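Local coordinates for protein probable tagatose 6-phosphate kinase (Sinorhizobium meliloti, PDB 3TXV) that probably acts in carbohydrate metabolism, possibly as a tagatose-6-phosphate kinase, at residues A[230-242]-A[343-355]. Residues are numbered along the deposited sequence; the frame is centred on the assembly and turned at random.
Sequences PGVEFGNENVIAY and EEQRLQRHFSYSD
Y353 holds its CG anti to its own carbonyl carbon (chi1 -77°), which lays the ring along the hairpin turn at 235-238. N236 takes a similar first torsion (chi1 -70°), which brings its OD1 to S352 OG. N236 takes a hydrogen bond on each of its two oxygens. Y353 N donates to N236 O at 2.9 Å, almost straight and in the carbonyl plane, on a lone pair. S352 OG donates to N236 OD1 at 3.2 Å, tilted from the carbonyl plane. The same OG accepts from S354 N at 2.7 Å, closing an ST turn near the C-terminal end of helix 342-351. The Y353 ring has G235 O and N238 N at its edge. V239 CG2 lies 3.7 Å from Y353 CE2. On the other strand, F234 CD2 packs 4.0 Å from Y353 CB. The amides of N236 and Q348 are stacked, their planes 17° apart. E237 OE2 and E344 OE2, two like charges, lie 4.0 Å apart. The contact thus joins the tip of the two-stranded hairpin that follows barrel strand 223-227 to the 352-355 turn. N236 grips that turn through both backbone and side chain, while the nearness of the two carboxylates would probably make it somewhat harder for both to be ionised at once.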
ATOM      1  N   PRO A 230       1.806   0.245  16.391  1.00 44.50           N
ATOM      2  CA  PRO A 230       1.304  -0.734  17.359  1.00 44.80           C
ATOM      3  C   PRO A 230       2.323  -1.843  17.706  1.00 45.47           C
ATOM      4  O   PRO A 230       2.017  -2.723  18.525  1.00 45.32           O
ATOM      5  CB  PRO A 230       0.097  -1.345  16.639  1.00 44.54           C
ATOM      6  CG  PRO A 230       0.242  -0.911  15.165  1.00 44.96           C
ATOM      7  CD  PRO A 230       1.513  -0.163  15.012  1.00 44.38           C
ATOM      8  N   GLY A 231       3.512  -1.785  17.088  1.00 46.01           N
ATOM      9  CA  GLY A 231       4.569  -2.773  17.280  1.00 46.50           C
ATOM     10  C   GLY A 231       4.417  -3.906  16.274  1.00 47.28           C
ATOM     11  O   GLY A 231       4.143  -5.050  16.641  1.00 47.84           O
ATOM     12  N   VAL A 232       4.520  -3.576  14.986  1.00 47.27           N
ATOM     13  CA  VAL A 232       4.745  -4.569  13.937  1.00 46.04           C
ATOM     14  C   VAL A 232       5.858  -4.005  13.094  1.00 45.91           C
ATOM     15  O   VAL A 232       5.761  -2.866  12.662  1.00 46.09           O
ATOM     16  CB  VAL A 232       3.499  -4.819  13.048  1.00 46.26           C
ATOM     17  CG1 VAL A 232       2.404  -5.540  13.830  1.00 44.89           C
ATOM     18  CG2 VAL A 232       2.998  -3.522  12.392  1.00 44.38           C
ATOM     19  N   GLU A 233       6.938  -4.767  12.910  1.00 45.43           N
ATOM     20  CA  GLU A 233       7.983  -4.422  11.944  1.00 44.72           C
ATOM     21  C   GLU A 233       8.078  -5.615  10.977  1.00 43.38           C
ATOM     22  O   GLU A 233       7.528  -6.688  11.260  1.00 43.13           O
ATOM     23  CB  GLU A 233       9.351  -4.102  12.632  1.00 45.38           C
ATOM     24  CG  GLU A 233       9.400  -2.983  13.763  1.00 48.66           C
ATOM     25  CD  GLU A 233      10.614  -1.947  13.656  1.00 54.98           C
ATOM     26  OE1 GLU A 233      10.567  -0.837  14.255  1.00 55.64           O
ATOM     27  OE2 GLU A 233      11.617  -2.216  12.939  1.00 57.70           O
ATOM     28  N   PHE A 234       8.736  -5.431   9.831  1.00 42.21           N
ATOM     29  CA  PHE A 234       9.293  -6.574   9.058  1.00 41.12           C
ATOM     30  C   PHE A 234      10.643  -6.209   8.437  1.00 41.27           C
ATOM     31  O   PHE A 234      10.855  -5.068   8.036  1.00 40.99           O
ATOM     32  CB  PHE A 234       8.324  -7.117   8.003  1.00 40.47           C
ATOM     33  CG  PHE A 234       7.902  -6.111   6.996  1.00 38.86           C
ATOM     34  CD1 PHE A 234       6.679  -5.471   7.118  1.00 38.85           C
ATOM     35  CD2 PHE A 234       8.723  -5.802   5.914  1.00 38.51           C
ATOM     36  CE1 PHE A 234       6.288  -4.514   6.188  1.00 40.31           C
ATOM     37  CE2 PHE A 234       8.360  -4.841   4.970  1.00 38.50           C
ATOM     38  CZ  PHE A 234       7.154  -4.191   5.100  1.00 40.25           C
ATOM     39  N   GLY A 235      11.564  -7.166   8.376  1.00 41.49           N
ATOM     40  CA  GLY A 235      12.916  -6.907   7.830  1.00 41.60           C
ATOM     41  C   GLY A 235      13.073  -7.500   6.452  1.00 41.67           C
ATOM     42  O   GLY A 235      12.074  -7.812   5.821  1.00 42.60           O
ATOM     43  N   ASN A 236      14.302  -7.673   5.973  1.00 41.94           N
ATOM     44  CA  ASN A 236      14.518  -8.463   4.746  1.00 42.22           C
ATOM     45  C   ASN A 236      13.964  -9.870   4.857  1.00 42.69           C
ATOM     46  O   ASN A 236      13.181 -10.288   4.004  1.00 42.36           O
ATOM     47  CB  ASN A 236      15.990  -8.526   4.337  1.00 41.99           C
ATOM     48  CG  ASN A 236      16.517  -7.199   3.846  1.00 41.22           C
ATOM     49  OD1 ASN A 236      15.792  -6.400   3.255  1.00 42.80           O
ATOM     50  ND2 ASN A 236      17.781  -6.947   4.101  1.00 39.48           N
ATOM     51  N   GLU A 237      14.344 -10.584   5.917  1.00 43.76           N
ATOM     52  CA  GLU A 237      14.008 -12.009   6.023  1.00 45.37           C
ATOM     53  C   GLU A 237      13.356 -12.449   7.302  1.00 45.85           C
ATOM     54  O   GLU A 237      13.372 -13.654   7.608  1.00 45.96           O
ATOM     55  CB  GLU A 237      15.246 -12.868   5.894  1.00 45.62           C
ATOM     56  CG  GLU A 237      16.200 -12.491   4.815  1.00 48.53           C
ATOM     57  CD  GLU A 237      17.545 -13.104   5.066  1.00 51.91           C
ATOM     58  OE1 GLU A 237      17.716 -13.738   6.134  1.00 52.89           O
ATOM     59  OE2 GLU A 237      18.433 -12.959   4.202  1.00 55.53           O
ATOM     60  N   ASN A 238      12.811 -11.504   8.062  1.00 46.81           N
ATOM     61  CA  ASN A 238      12.132 -11.838   9.314  1.00 47.81           C
ATOM     62  C   ASN A 238      11.011 -10.858   9.650  1.00 47.02           C
ATOM     63  O   ASN A 238      11.110  -9.686   9.340  1.00 47.17           O
ATOM     64  CB  ASN A 238      13.166 -12.081  10.454  1.00 48.75           C
ATOM     65  CG  ASN A 238      12.937 -11.178  11.696  1.00 53.58           C
ATOM     66  OD1 ASN A 238      12.693 -11.667  12.844  1.00 56.49           O
ATOM     67  ND2 ASN A 238      13.046  -9.847  11.478  1.00 56.16           N
ATOM     68  N   VAL A 239       9.931 -11.372  10.236  1.00 47.12           N
ATOM     69  CA  VAL A 239       8.758 -10.594  10.647  1.00 47.00           C
ATOM     70  C   VAL A 239       8.680 -10.536  12.186  1.00 47.65           C
ATOM     71  O   VAL A 239       8.976 -11.523  12.882  1.00 46.82           O
ATOM     72  CB  VAL A 239       7.455 -11.238  10.076  1.00 47.19           C
ATOM     73  CG1 VAL A 239       6.164 -10.488  10.506  1.00 46.58           C
ATOM     74  CG2 VAL A 239       7.535 -11.370   8.557  1.00 47.12           C
ATOM     75  N   ILE A 240       8.297  -9.373  12.720  1.00 48.45           N
ATOM     76  CA  ILE A 240       7.991  -9.246  14.155  1.00 48.39           C
ATOM     77  C   ILE A 240       6.481  -9.246  14.268  1.00 49.34           C
ATOM     78  O   ILE A 240       5.816  -8.412  13.672  1.00 49.42           O
ATOM     79  CB  ILE A 240       8.503  -7.919  14.752  1.00 48.08           C
ATOM     80  CG1 ILE A 240      10.015  -7.698  14.555  1.00 46.60           C
ATOM     81  CG2 ILE A 240       8.016  -7.741  16.198  1.00 48.83           C
ATOM     82  CD1 ILE A 240      10.909  -8.808  14.970  1.00 44.91           C
ATOM     83  N   ALA A 241       5.939 -10.194  15.014  1.00 50.92           N
ATOM     84  CA  ALA A 241       4.495 -10.302  15.208  1.00 52.22           C
ATOM     85  C   ALA A 241       3.939  -9.301  16.241  1.00 53.38           C
ATOM     86  O   ALA A 241       4.620  -8.937  17.204  1.00 53.80           O
ATOM     87  CB  ALA A 241       4.144 -11.724  15.618  1.00 52.10           C
ATOM     88  N   TYR A 242       2.692  -8.891  16.030  1.00 54.79           N
ATOM     89  CA  TYR A 242       1.931  -8.031  16.940  1.00 56.63           C
ATOM     90  C   TYR A 242       1.765  -8.621  18.332  1.00 57.80           C
ATOM     91  O   TYR A 242       1.101  -9.636  18.507  1.00 58.01           O
ATOM     92  CB  TYR A 242       0.542  -7.756  16.332  1.00 57.02           C
ATOM     93  CG  TYR A 242      -0.464  -7.016  17.204  1.00 57.15           C
ATOM     94  CD1 TYR A 242      -0.096  -5.883  17.938  1.00 57.05           C
ATOM     95  CD2 TYR A 242      -1.797  -7.437  17.256  1.00 58.24           C
ATOM     96  CE1 TYR A 242      -1.021  -5.209  18.727  1.00 58.09           C
ATOM     97  CE2 TYR A 242      -2.744  -6.762  18.047  1.00 58.88           C
ATOM     98  CZ  TYR A 242      -2.343  -5.649  18.775  1.00 58.60           C
ATOM     99  OH  TYR A 242      -3.255  -4.981  19.545  1.00 58.55           O
ATOM    100  N   GLU A 343      26.528 -11.013  -3.602  1.00 45.56           N
ATOM    101  CA  GLU A 343      25.633 -12.181  -3.393  1.00 46.05           C
ATOM    102  C   GLU A 343      24.486 -11.926  -2.360  1.00 45.94           C
ATOM    103  O   GLU A 343      23.353 -12.413  -2.530  1.00 46.20           O
ATOM    104  CB  GLU A 343      26.431 -13.465  -3.044  1.00 45.25           C
ATOM    105  N   GLU A 344      24.760 -11.165  -1.306  1.00 45.40           N
ATOM    106  CA  GLU A 344      23.671 -10.742  -0.410  1.00 45.14           C
ATOM    107  C   GLU A 344      22.668  -9.787  -1.091  1.00 44.12           C
ATOM    108  O   GLU A 344      21.476  -9.841  -0.816  1.00 44.13           O
ATOM    109  CB  GLU A 344      24.210 -10.134   0.894  1.00 45.44           C
ATOM    110  CG  GLU A 344      23.131  -9.663   1.875  1.00 47.85           C
ATOM    111  CD  GLU A 344      22.382 -10.829   2.504  1.00 53.65           C
ATOM    112  OE1 GLU A 344      22.603 -11.991   2.071  1.00 55.67           O
ATOM    113  OE2 GLU A 344      21.575 -10.599   3.440  1.00 55.50           O
ATOM    114  N   GLN A 345      23.156  -8.916  -1.968  1.00 42.64           N
ATOM    115  CA  GLN A 345      22.300  -7.995  -2.703  1.00 41.16           C
ATOM    116  C   GLN A 345      21.442  -8.705  -3.737  1.00 39.97           C
ATOM    117  O   GLN A 345      20.307  -8.311  -3.959  1.00 40.03           O
ATOM    118  CB  GLN A 345      23.136  -6.893  -3.369  1.00 41.25           C
ATOM    119  CG  GLN A 345      23.372  -5.704  -2.459  1.00 43.19           C
ATOM    120  CD  GLN A 345      24.521  -4.804  -2.881  1.00 45.24           C
ATOM    121  OE1 GLN A 345      25.372  -4.472  -2.067  1.00 45.98           O
ATOM    122  NE2 GLN A 345      24.555  -4.412  -4.151  1.00 47.38           N
ATOM    123  N   ARG A 346      21.992  -9.733  -4.379  1.00 38.83           N
ATOM    124  CA  ARG A 346      21.242 -10.543  -5.346  1.00 38.15           C
ATOM    125  C   ARG A 346      20.040 -11.220  -4.645  1.00 37.36           C
ATOM    126  O   ARG A 346      18.884 -10.927  -4.956  1.00 37.72           O
ATOM    127  CB  ARG A 346      22.144 -11.557  -6.082  1.00 37.54           C
ATOM    128  CG  ARG A 346      21.501 -12.149  -7.329  1.00 40.06           C
ATOM    129  CD  ARG A 346      22.445 -12.999  -8.219  1.00 45.74           C
ATOM    130  NE  ARG A 346      22.428 -14.420  -7.854  1.00 52.77           N
ATOM    131  CZ  ARG A 346      23.016 -14.949  -6.760  1.00 57.33           C
ATOM    132  NH1 ARG A 346      23.698 -14.199  -5.882  1.00 59.98           N
ATOM    133  NH2 ARG A 346      22.925 -16.249  -6.521  1.00 58.04           N
ATOM    134  N   LEU A 347      20.309 -12.075  -3.667  1.00 36.06           N
ATOM    135  CA  LEU A 347      19.259 -12.680  -2.899  1.00 35.19           C
ATOM    136  C   LEU A 347      18.133 -11.674  -2.632  1.00 34.99           C
ATOM    137  O   LEU A 347      16.965 -11.939  -2.899  1.00 35.36           O
ATOM    138  CB  LEU A 347      19.842 -13.277  -1.609  1.00 35.28           C
ATOM    139  CG  LEU A 347      19.007 -13.480  -0.341  1.00 33.89           C
ATOM    140  CD1 LEU A 347      17.775 -14.224  -0.641  1.00 35.10           C
ATOM    141  CD2 LEU A 347      19.793 -14.253   0.631  1.00 33.85           C
ATOM    142  N   GLN A 348      18.488 -10.507  -2.138  1.00 34.68           N
ATOM    143  CA  GLN A 348      17.499  -9.542  -1.722  1.00 34.54           C
ATOM    144  C   GLN A 348      16.794  -8.774  -2.815  1.00 33.98           C
ATOM    145  O   GLN A 348      15.685  -8.275  -2.599  1.00 33.82           O
ATOM    146  CB  GLN A 348      18.086  -8.575  -0.720  1.00 34.63           C
ATOM    147  CG  GLN A 348      17.460  -8.772   0.603  1.00 38.48           C
ATOM    148  CD  GLN A 348      18.264  -9.669   1.449  1.00 44.16           C
ATOM    149  OE1 GLN A 348      19.486  -9.530   1.484  1.00 49.22           O
ATOM    150  NE2 GLN A 348      17.611 -10.595   2.157  1.00 44.35           N
ATOM    151  N   ARG A 349      17.420  -8.645  -3.974  1.00 33.69           N
ATOM    152  CA  ARG A 349      16.731  -8.014  -5.083  1.00 33.57           C
ATOM    153  C   ARG A 349      15.446  -8.777  -5.426  1.00 33.50           C
ATOM    154  O   ARG A 349      14.448  -8.166  -5.823  1.00 33.69           O
ATOM    155  CB  ARG A 349      17.633  -7.899  -6.298  1.00 33.46           C
ATOM    156  CG  ARG A 349      18.422  -6.637  -6.319  1.00 34.08           C
ATOM    157  CD  ARG A 349      19.068  -6.374  -7.664  1.00 34.97           C
ATOM    158  NE  ARG A 349      20.056  -7.376  -8.059  1.00 35.41           N
ATOM    159  CZ  ARG A 349      21.265  -7.489  -7.522  1.00 35.43           C
ATOM    160  NH1 ARG A 349      21.631  -6.674  -6.538  1.00 33.02           N
ATOM    161  NH2 ARG A 349      22.101  -8.437  -7.965  1.00 34.50           N
ATOM    162  N   HIS A 350      15.467 -10.096  -5.232  1.00 32.69           N
ATOM    163  CA  HIS A 350      14.336 -10.950  -5.596  1.00 32.35           C
ATOM    164  C   HIS A 350      13.494 -11.371  -4.392  1.00 32.34           C
ATOM    165  O   HIS A 350      12.251 -11.508  -4.485  1.00 31.58           O
ATOM    166  CB  HIS A 350      14.832 -12.192  -6.388  1.00 32.30           C
ATOM    167  CG  HIS A 350      15.669 -11.836  -7.567  1.00 31.39           C
ATOM    168  ND1 HIS A 350      15.127 -11.495  -8.785  1.00 33.07           N
ATOM    169  CD2 HIS A 350      17.004 -11.680  -7.696  1.00 33.08           C
ATOM    170  CE1 HIS A 350      16.090 -11.167  -9.625  1.00 32.37           C
ATOM    171  NE2 HIS A 350      17.242 -11.277  -8.989  1.00 34.42           N
ATOM    172  N   PHE A 351      14.157 -11.572  -3.257  1.00 32.36           N
ATOM    173  CA  PHE A 351      13.497 -12.324  -2.209  1.00 32.48           C
ATOM    174  C   PHE A 351      13.092 -11.587  -0.969  1.00 32.65           C
ATOM    175  O   PHE A 351      12.261 -12.076  -0.208  1.00 33.08           O
ATOM    176  CB  PHE A 351      14.261 -13.591  -1.922  1.00 32.22           C
ATOM    177  CG  PHE A 351      14.303 -14.496  -3.103  1.00 33.14           C
ATOM    178  CD1 PHE A 351      13.132 -15.137  -3.542  1.00 32.70           C
ATOM    179  CD2 PHE A 351      15.470 -14.676  -3.820  1.00 32.31           C
ATOM    180  CE1 PHE A 351      13.127 -15.962  -4.654  1.00 30.09           C
ATOM    181  CE2 PHE A 351      15.468 -15.526  -4.957  1.00 32.71           C
ATOM    182  CZ  PHE A 351      14.296 -16.162  -5.358  1.00 30.38           C
ATOM    183  N   SER A 352      13.614 -10.389  -0.786  1.00 32.47           N
ATOM    184  CA  SER A 352      13.392  -9.705   0.463  1.00 32.57           C
ATOM    185  C   SER A 352      11.965  -9.244   0.584  1.00 32.46           C
ATOM    186  O   SER A 352      11.337  -8.858  -0.408  1.00 33.16           O
ATOM    187  CB  SER A 352      14.300  -8.497   0.578  1.00 32.61           C
ATOM    188  OG  SER A 352      13.572  -7.394   1.107  1.00 33.93           O
ATOM    189  N   TYR A 353      11.492  -9.258   1.825  1.00 32.41           N
ATOM    190  CA  TYR A 353      10.199  -8.737   2.240  1.00 32.14           C
ATOM    191  C   TYR A 353      10.009  -7.239   1.970  1.00 31.91           C
ATOM    192  O   TYR A 353       8.874  -6.778   1.960  1.00 32.04           O
ATOM    193  CB  TYR A 353      10.047  -8.944   3.756  1.00 32.73           C
ATOM    194  CG  TYR A 353       9.716 -10.337   4.258  1.00 32.93           C
ATOM    195  CD1 TYR A 353       8.753 -11.127   3.621  1.00 34.66           C
ATOM    196  CD2 TYR A 353      10.316 -10.831   5.416  1.00 33.75           C
ATOM    197  CE1 TYR A 353       8.408 -12.387   4.106  1.00 34.87           C
ATOM    198  CE2 TYR A 353       9.990 -12.089   5.927  1.00 35.00           C
ATOM    199  CZ  TYR A 353       9.040 -12.869   5.258  1.00 37.17           C
ATOM    200  OH  TYR A 353       8.714 -14.130   5.738  1.00 39.18           O
ATOM    201  N   SER A 354      11.089  -6.467   1.809  1.00 31.71           N
ATOM    202  CA  SER A 354      10.961  -5.027   1.453  1.00 32.12           C
ATOM    203  C   SER A 354      10.389  -4.870   0.049  1.00 32.33           C
ATOM    204  O   SER A 354       9.747  -3.848  -0.262  1.00 31.98           O
ATOM    205  CB  SER A 354      12.287  -4.259   1.512  1.00 31.85           C
ATOM    206  OG  SER A 354      12.845  -4.267   2.812  1.00 33.00           O
ATOM    207  N   ASP A 355      10.634  -5.876  -0.796  1.00 32.06           N
ATOM    208  CA  ASP A 355       9.877  -6.010  -2.025  1.00 32.75           C
ATOM    209  C   ASP A 355      10.109  -4.783  -2.938  1.00 32.84           C
ATOM    210  O   ASP A 355       9.198  -4.292  -3.595  1.00 32.57           O
ATOM    211  CB  ASP A 355       8.368  -6.244  -1.716  1.00 32.42           C
ATOM    212  CG  ASP A 355       7.483  -6.312  -2.997  1.00 34.02           C
ATOM    213  OD1 ASP A 355       7.692  -7.244  -3.831  1.00 37.23           O
ATOM    214  OD2 ASP A 355       6.579  -5.444  -3.173  1.00 30.87           O
TER